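Local coordinates for protein proline dipeptidase (Streptococcus agalactiae, PDB 3OOO) that probably acts as a manganese-dependent proline dipeptidase of the M24B peptidase family, represented here by its N-terminal creatinase/prolidase domain alone, at residues E122-T125 with P126-N130; A20-D24 with P25-N29. All coordinates share one frame; numbering follows the deposited sequence.

Interaction 1. Residues E122-T125 with P126-N130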
loop_
_atom_site.group_PDB
_atom_site.type_symbol
_atom_site.label_atom_id
_atom_site.label_comp_id
_atom_site.label_asym_id
_atom_site.label_seq_id
_atom_site.Cartn_x
_atom_site.Cartn_y
_atom_site.Cartn_z
ATOM N N GLU A 122 -11.859 6.082 -1.642
ATOM C CA GLU A 122 -11.020 7.238 -1.364
ATOM C C GLU A 122 -10.407 7.151 0.027
ATOM O O GLU A 122 -10.844 6.351 0.867
ATOM C CB GLU A 122 -11.774 8.557 -1.577
ATOM C CG GLU A 122 -12.978 8.781 -0.694
ATOM C CD GLU A 122 -13.693 10.082 -1.026
ATOM O OE1 GLU A 122 -14.040 10.291 -2.210
ATOM O OE2 GLU A 122 -13.910 10.895 -0.104
ATOM N N ASN A 123 -9.387 7.972 0.258
ATOM C CA ASN A 123 -8.712 8.027 1.544
ATOM C C ASN A 123 -9.646 8.553 2.624
ATOM O O ASN A 123 -10.651 9.212 2.323
ATOM C CB ASN A 123 -7.462 8.907 1.450
ATOM C CG ASN A 123 -6.571 8.803 2.674
ATOM O OD1 ASN A 123 -6.441 7.740 3.283
ATOM N ND2 ASN A 123 -5.952 9.917 3.041
ATOM N N LEU A 124 -9.311 8.248 3.875
ATOM C CA LEU A 124 -10.026 8.787 5.023
ATOM C C LEU A 124 -10.154 10.300 4.894
ATOM O O LEU A 124 -9.259 10.975 4.372
ATOM C CB LEU A 124 -9.296 8.454 6.323
ATOM C CG LEU A 124 -8.998 6.994 6.665
ATOM C CD1 LEU A 124 -8.303 6.948 8.023
ATOM C CD2 LEU A 124 -10.251 6.128 6.668
ATOM N N THR A 125 -11.281 10.819 5.367
ATOM C CA THR A 125 -11.527 12.249 5.405
ATOM C C THR A 125 -10.667 12.885 6.498
ATOM O O THR A 125 -10.208 12.189 7.407
ATOM C CB THR A 125 -12.999 12.525 5.723
ATOM O OG1 THR A 125 -13.355 11.814 6.914
ATOM C CG2 THR A 125 -13.892 12.081 4.576
ATOM N N PRO A 126 -10.435 14.210 6.416
ATOM C CA PRO A 126 -9.704 14.881 7.488
ATOM C C PRO A 126 -10.295 14.631 8.877
ATOM O O PRO A 126 -9.541 14.450 9.830
ATOM C CB PRO A 126 -9.818 16.357 7.109
ATOM C CG PRO A 126 -9.854 16.338 5.628
ATOM C CD PRO A 126 -10.645 15.104 5.261
ATOM N N TYR A 127 -11.625 14.595 8.983
ATOM C CA TYR A 127 -12.283 14.348 10.271
ATOM C C TYR A 127 -11.821 13.045 10.925
ATOM O O TYR A 127 -11.501 13.022 12.116
ATOM C CB TYR A 127 -13.811 14.370 10.137
ATOM C CG TYR A 127 -14.536 14.012 11.422
ATOM C CD1 TYR A 127 -14.584 14.906 12.490
ATOM C CD2 TYR A 127 -15.163 12.774 11.571
ATOM C CE1 TYR A 127 -15.244 14.581 13.667
ATOM C CE2 TYR A 127 -15.823 12.438 12.745
ATOM C CZ TYR A 127 -15.859 13.346 13.791
ATOM O OH TYR A 127 -16.512 13.023 14.959
ATOM N N ILE A 128 -11.790 11.966 10.145
ATOM C CA ILE A 128 -11.330 10.673 10.659
ATOM C C ILE A 128 -9.814 10.695 10.912
ATOM O O ILE A 128 -9.347 10.206 11.942
ATOM C CB ILE A 128 -11.722 9.493 9.727
ATOM C CG1 ILE A 128 -13.243 9.440 9.528
ATOM C CG2 ILE A 128 -11.227 8.161 10.302
ATOM C CD1 ILE A 128 -13.709 8.460 8.455
ATOM N N GLN A 129 -9.065 11.282 9.978
ATOM C CA GLN A 129 -7.603 11.382 10.078
ATOM C C GLN A 129 -7.153 12.068 11.367
ATOM O O GLN A 129 -6.203 11.625 12.018
ATOM C CB GLN A 129 -7.030 12.156 8.887
ATOM C CG GLN A 129 -6.991 11.398 7.566
ATOM C CD GLN A 129 -6.367 12.218 6.449
ATOM O OE1 GLN A 129 -5.254 12.729 6.584
ATOM N NE2 GLN A 129 -7.083 12.348 5.340
ATOM N N ASN A 130 -7.851 13.143 11.726
ATOM C CA ASN A 130 -7.432 14.031 12.809
ATOM C C ASN A 130 -8.043 13.732 14.180
ATOM O O ASN A 130 -7.826 14.491 15.131
ATOM C CB ASN A 130 -7.696 15.492 12.420
ATOM C CG ASN A 130 -6.975 15.902 11.141
ATOM O OD1 ASN A 130 -5.856 15.462 10.870
ATOM N ND2 ASN A 130 -7.619 16.750 10.350
#

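Interaction 2. Residues A20-D24 with P25-N29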
loop_
_atom_site.group_PDB
_atom_site.type_symbol
_atom_site.label_atom_id
_atom_site.label_comp_id
_atom_site.label_asym_id
_atom_site.label_seq_id
_atom_site.Cartn_x
_atom_site.Cartn_y
_atom_site.Cartn_z
ATOM N N ALA A 20 -16.569 2.574 5.833
ATOM C CA ALA A 20 -15.143 2.824 6.027
ATOM C C ALA A 20 -14.473 1.505 6.376
ATOM O O ALA A 20 -15.002 0.705 7.154
ATOM C CB ALA A 20 -14.917 3.834 7.124
ATOM N N VAL A 21 -13.308 1.278 5.783
ATOM C CA VAL A 21 -12.560 0.049 6.012
ATOM C C VAL A 21 -11.217 0.421 6.616
ATOM O O VAL A 21 -10.407 1.094 5.970
ATOM C CB VAL A 21 -12.328 -0.726 4.691
ATOM C CG1 VAL A 21 -11.555 -2.013 4.950
ATOM C CG2 VAL A 21 -13.649 -1.040 3.994
ATOM N N PHE A 22 -10.995 0.010 7.860
ATOM C CA PHE A 22 -9.729 0.279 8.548
ATOM C C PHE A 22 -8.823 -0.936 8.501
ATOM O O PHE A 22 -9.285 -2.074 8.635
ATOM C CB PHE A 22 -9.986 0.727 9.988
ATOM C CG PHE A 22 -10.764 2.005 10.078
ATOM C CD1 PHE A 22 -10.112 3.229 9.974
ATOM C CD2 PHE A 22 -12.148 1.988 10.221
ATOM C CE1 PHE A 22 -10.820 4.420 10.032
ATOM C CE2 PHE A 22 -12.871 3.177 10.285
ATOM C CZ PHE A 22 -12.206 4.396 10.191
ATOM N N SER A 23 -7.534 -0.694 8.282
ATOM C CA SER A 23 -6.572 -1.783 8.110
ATOM C C SER A 23 -5.284 -1.578 8.905
ATOM O O SER A 23 -4.549 -2.530 9.145
ATOM C CB SER A 23 -6.242 -1.954 6.625
ATOM O OG SER A 23 -5.736 -0.753 6.067
ATOM N N ASP A 24 -5.000 -0.335 9.284
ATOM C CA ASP A 24 -3.772 -0.022 10.012
ATOM C C ASP A 24 -3.887 -0.580 11.436
ATOM O O ASP A 24 -4.807 -0.209 12.163
ATOM C CB ASP A 24 -3.568 1.503 10.015
ATOM C CG ASP A 24 -2.221 1.936 10.579
ATOM O OD1 ASP A 24 -1.688 1.289 11.498
ATOM O OD2 ASP A 24 -1.697 2.967 10.101
ATOM N N PRO A 25 -2.964 -1.483 11.836
ATOM C CA PRO A 25 -3.002 -2.054 13.187
ATOM C C PRO A 25 -3.065 -0.988 14.286
ATOM O O PRO A 25 -3.744 -1.175 15.289
ATOM C CB PRO A 25 -1.686 -2.839 13.269
ATOM C CG PRO A 25 -1.409 -3.231 11.858
ATOM C CD PRO A 25 -1.865 -2.051 11.035
ATOM N N VAL A 26 -2.380 0.131 14.074
ATOM C CA VAL A 26 -2.395 1.233 15.032
ATOM C C VAL A 26 -3.786 1.877 15.106
ATOM O O VAL A 26 -4.302 2.132 16.198
ATOM C CB VAL A 26 -1.301 2.277 14.695
ATOM C CG1 VAL A 26 -1.385 3.483 15.619
ATOM C CG2 VAL A 26 0.081 1.638 14.780
ATOM N N THR A 27 -4.392 2.114 13.943
ATOM C CA THR A 27 -5.727 2.701 13.869
ATOM C C THR A 27 -6.768 1.776 14.491
ATOM O O THR A 27 -7.599 2.208 15.290
ATOM C CB THR A 27 -6.126 3.017 12.415
ATOM O OG1 THR A 27 -5.122 3.848 11.813
ATOM C CG2 THR A 27 -7.472 3.737 12.372
ATOM N N VAL A 28 -6.725 0.502 14.120
ATOM C CA VAL A 28 -7.671 -0.473 14.656
ATOM C C VAL A 28 -7.559 -0.564 16.181
ATOM O O VAL A 28 -8.575 -0.609 16.885
ATOM C CB VAL A 28 -7.507 -1.843 13.976
ATOM C CG1 VAL A 28 -8.360 -2.898 14.668
ATOM C CG2 VAL A 28 -7.890 -1.714 12.499
ATOM N N ASN A 29 -6.329 -0.554 16.688
ATOM C CA ASN A 29 -6.102 -0.564 18.130
ATOM C C ASN A 29 -6.635 0.700 18.807
ATOM O O ASN A 29 -7.239 0.622 19.875
ATOM C CB ASN A 29 -4.616 -0.760 18.437
ATOM C CG ASN A 29 -4.347 -0.955 19.916
ATOM O OD1 ASN A 29 -4.972 -1.788 20.574
ATOM N ND2 ASN A 29 -3.397 -0.193 20.444
#

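Interaction 1. Residues E122-T125 with P126-N130
Gln129 reaches back to Leu124 because its CG stands beside its own backbone N (chi1 -75°) and the chain runs extended beyond CG, carrying the amide back to the residues just before the helix. There Gln129 NE2 gives a hydrogen bond to Leu124 O at 2.7 Å; the oxygen lies close to the plane of the glutamine amide, while the donor sits well above the carbonyl plane. A long, flexible amide suits this place, since it can serve a carbonyl that precedes the helix. One residue on, Thr125 O accepts from Gln129 N at 3.0 Å, closing the first helical turn. Thr125 is at the N-cap position, but its OG1 is hydrogen-bonded to His11 NE2. Ile128 is branched at CB: its CG1 lies 3.5 Å from Thr125 OG1, and its CG2 meets Leu124 CD1 at 3.9 Å, the isoleucine and leucine side chains crossing at about a right angle. Both aliphatic residues also touch Phe22, so this is the inward side of the turn. Pro126, with no N-H to offer, fits the first position of a helix. The arrangement is a strand-to-helix junction with threonine at the N-cap position, following strand 120-123, outermost in this chain's mixed sheet.

Interaction 2. Residues A20-D24 with P25-N29
Asp24 grips the start of helix 25-32 twice, once through its backbone and once through its carboxylate. Asp24 O accepts from Val28 N at 2.8 Å, which closes the first helical turn. Asp24 OD1 accepts from Val26 N at 2.9 Å; this second bond is more bent, and its donor meets the oxygen from the anti side, somewhat out of the carboxylate plane. With CG anti to the backbone N (chi1 -172°), the carboxylate swings forward to the open end of the helix. Aspartate is well suited to such an N-cap, because its short acid satisfies an early N-H and its negative charge should interact favourably with the helix dipole. Pro25 needs no acceptor and has the fixed phi that a first helical turn tolerates. The cap stands where strand 19-22, an inner strand of the mixed sheet in this creatinase/prolidase N-terminal domain, leads through the two residues Ser23 and Asp24 into a helix. Glu101 supports the junction from outside: its OE1 accepts from Ser23 N and Asp24 N, and its OE2 is hydrogen-bonded to Thr27 OG1. That hydroxyl lies across the aspartate at 3.3 Å from Asp24 CB. The methyl of the same threonine turns the other way, and Thr27 CG2 approaches Phe22 CD1 to 3.6 Å, the side chains crossing at about a right angle. One methyl of the beta-branched valine, Val28 CG2, lies 4.1 Å from Phe22 CB. Phe22 is buried, also touching Ile8 of helix 3-14 and Val47 of strand 44-48.

How the interactions relate
From the N terminus the chain leaves helix 3-14 and enters strand 19-22, and interaction 2 then closes the turn into helix 25-32. Strands 44-48, 54-58, 73-76 and 97-100 follow with their helices before interaction 1 closes another strand-to-helix turn, from strand 120-123 into helix 126-129, near the end of the chain. The two therefore lie in series, neither nested nor crossed. In space strand 97-100 separates their strands in the sheet, yet the contacts meet: Phe22 CE1 touches both Ile128 CG2 and Leu124 CD2, each at 3.8 Å. Helix 3-14 adds His11 and Ile8 to this region, joining the start of the chain to its end.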